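Local structure of arylmalonate decarboxylase (Bordetella bronchiseptica, 3DTV) at residues Pro7-Ile12 against Ala214-Ala219. The protein catalyses the decarboxylation of 2-aryl-2-methylmalonates, taking up a proton and releasing carbon dioxide to give 2-arylpropionates. Sequence-based numbering, arbitrary orientation.
Sequences PTIGMI and AGFWDA
Ile9 and Met11 reach from strand 9-13 to helix 211-223, where Gly215, Phe216 and Ala219 receive them. The axes of strand 9-12 and helix 214-219 approach to 9.2 Å, at 136° between their directions.

Ile9 lies over one face of the Phe216 ring. Its CG2 sits above the ring centre, 4.3 Å from the plane. Ile9 CG1 comes nearer the rim, at 3.9 Å from Phe216 CE1. Each branch of Ile9 touches both Phe216 and Ala219. CG2, anti to the backbone N, also meets the methyl of Ala219, with Ile9 CG2 to Ala219 CB at 3.7 Å. At the end of the other branch, Ile9 CD1 sits beside the Ala219 carbonyl, 3.9 Å from its O.

Met11 is extended beyond CG. This carries its methyl across to the helix backbone. Met11 CE rests on the peptide between Gly215 and Phe216, 3.4 Å from Phe216 N. The same Met11 methyl lies 3.8 Å from Phe216 CD2. The sulfur makes an oblique Met-aromatic contact: Met11 SD is 5.4 Å from the Phe216 ring centroid and 61° off the ring normal.

Phe216 is thus touched by both strand residues, Ile9 over a face and Met11 obliquely. Tyr28 meets the same ring with its plane only slightly tilted. Val69, on the neighbouring parallel strand 69-72, touches both Ile9 and Ala219.

The chain has two four-stranded parallel sheets, both of order 2-1-3-4, consistent with the Asp/Glu racemase clan. The contact joins the first sheet to a helix near the C-terminus. No hydrogen bond crosses between the two segments. All five touching residues are buried, so the association is probably held by hydrophobic burial and dispersion, with a sulfur-aromatic component.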
loop_
_atom_site.group_PDB
_atom_site.type_symbol
_atom_site.label_atom_id
_atom_site.label_comp_id
_atom_site.label_asym_id
_atom_site.label_seq_id
_atom_site.Cartn_x
_atom_site.Cartn_y
_atom_site.Cartn_z
ATOM N N PRO D 7 -1.711 -14.879 12.403
ATOM C CA PRO D 7 -1.298 -15.403 11.088
ATOM C C PRO D 7 0.061 -14.866 10.640
ATOM O O PRO D 7 0.400 -13.698 10.917
ATOM C CB PRO D 7 -2.418 -14.925 10.155
ATOM C CG PRO D 7 -3.041 -13.703 10.886
ATOM C CD PRO D 7 -2.877 -13.973 12.336
ATOM N N THR D 8 0.854 -15.697 9.956
ATOM C CA THR D 8 2.104 -15.173 9.365
ATOM C C THR D 8 1.776 -14.385 8.092
ATOM O O THR D 8 1.319 -14.951 7.126
ATOM C CB THR D 8 3.139 -16.288 9.075
ATOM O OG1 THR D 8 3.575 -16.880 10.319
ATOM C CG2 THR D 8 4.324 -15.729 8.314
ATOM N N ILE D 9 1.990 -13.074 8.117
ATOM C CA ILE D 9 1.743 -12.210 6.955
ATOM C C ILE D 9 2.962 -12.178 6.000
ATOM O O ILE D 9 4.052 -11.759 6.377
ATOM C CB ILE D 9 1.380 -10.757 7.409
ATOM C CG1 ILE D 9 0.195 -10.791 8.389
ATOM C CG2 ILE D 9 1.117 -9.849 6.178
ATOM C CD1 ILE D 9 -1.064 -11.527 7.848
ATOM N N GLY D 10 2.775 -12.639 4.774
ATOM C CA GLY D 10 3.810 -12.624 3.746
ATOM C C GLY D 10 3.701 -11.414 2.835
ATOM O O GLY D 10 2.620 -11.079 2.322
ATOM N N MET D 11 4.804 -10.729 2.615
ATOM C CA MET D 11 4.741 -9.580 1.698
ATOM C C MET D 11 5.857 -9.601 0.691
ATOM O O MET D 11 7.000 -9.847 1.082
ATOM C CB MET D 11 4.824 -8.266 2.511
ATOM C CG MET D 11 3.511 -7.950 3.285
ATOM S SD MET D 11 3.643 -6.334 4.108
ATOM C CE MET D 11 1.912 -5.975 4.330
ATOM N N ILE D 12 5.550 -9.279 -0.562
ATOM C CA ILE D 12 6.577 -9.146 -1.601
ATOM C C ILE D 12 6.818 -7.651 -1.807
ATOM O O ILE D 12 5.881 -6.906 -2.095
ATOM C CB ILE D 12 6.134 -9.795 -2.955
ATOM C CG1 ILE D 12 5.731 -11.292 -2.757
ATOM C CG2 ILE D 12 7.237 -9.658 -4.043
ATOM C CD1 ILE D 12 5.110 -11.883 -3.956
ATOM N N ALA D 214 -1.953 -0.064 5.361
ATOM C CA ALA D 214 -3.230 -0.614 4.878
ATOM C C ALA D 214 -2.985 -1.997 4.274
ATOM O O ALA D 214 -3.823 -2.908 4.413
ATOM C CB ALA D 214 -3.859 0.305 3.799
ATOM N N GLY D 215 -1.866 -2.148 3.596
ATOM C CA GLY D 215 -1.483 -3.444 2.972
ATOM C C GLY D 215 -1.435 -4.524 4.058
ATOM O O GLY D 215 -1.945 -5.606 3.862
ATOM N N PHE D 216 -0.838 -4.217 5.214
ATOM C CA PHE D 216 -0.768 -5.167 6.325
ATOM C C PHE D 216 -2.175 -5.462 6.864
ATOM O O PHE D 216 -2.554 -6.616 7.039
ATOM C CB PHE D 216 0.114 -4.590 7.439
ATOM C CG PHE D 216 0.801 -5.635 8.282
ATOM C CD1 PHE D 216 0.088 -6.331 9.278
ATOM C CD2 PHE D 216 2.136 -5.909 8.098
ATOM C CE1 PHE D 216 0.704 -7.325 10.034
ATOM C CE2 PHE D 216 2.756 -6.879 8.841
ATOM C CZ PHE D 216 2.042 -7.596 9.828
ATOM N N TRP D 217 -2.940 -4.396 7.102
ATOM C CA TRP D 217 -4.311 -4.482 7.618
ATOM C C TRP D 217 -5.171 -5.399 6.733
ATOM O O TRP D 217 -5.866 -6.292 7.228
ATOM C CB TRP D 217 -4.898 -3.075 7.731
ATOM C CG TRP D 217 -6.368 -2.978 7.789
ATOM C CD1 TRP D 217 -7.156 -3.054 8.921
ATOM C CD2 TRP D 217 -7.252 -2.673 6.700
ATOM N NE1 TRP D 217 -8.475 -2.835 8.584
ATOM C CE2 TRP D 217 -8.566 -2.629 7.227
ATOM C CE3 TRP D 217 -7.065 -2.465 5.327
ATOM C CZ2 TRP D 217 -9.705 -2.397 6.414
ATOM C CZ3 TRP D 217 -8.186 -2.220 4.524
ATOM C CH2 TRP D 217 -9.496 -2.195 5.077
ATOM N N ASP D 218 -5.086 -5.191 5.431
ATOM C CA ASP D 218 -5.834 -5.980 4.458
ATOM C C ASP D 218 -5.403 -7.451 4.459
ATOM O O ASP D 218 -6.250 -8.324 4.401
ATOM C CB ASP D 218 -5.662 -5.369 3.072
ATOM C CG ASP D 218 -6.397 -6.155 1.977
ATOM O OD1 ASP D 218 -5.750 -6.663 1.006
ATOM O OD2 ASP D 218 -7.626 -6.233 2.079
ATOM N N ALA D 219 -4.088 -7.711 4.483
ATOM C CA ALA D 219 -3.572 -9.083 4.515
ATOM C C ALA D 219 -4.058 -9.798 5.786
ATOM O O ALA D 219 -4.348 -10.984 5.763
ATOM C CB ALA D 219 -2.050 -9.099 4.468
#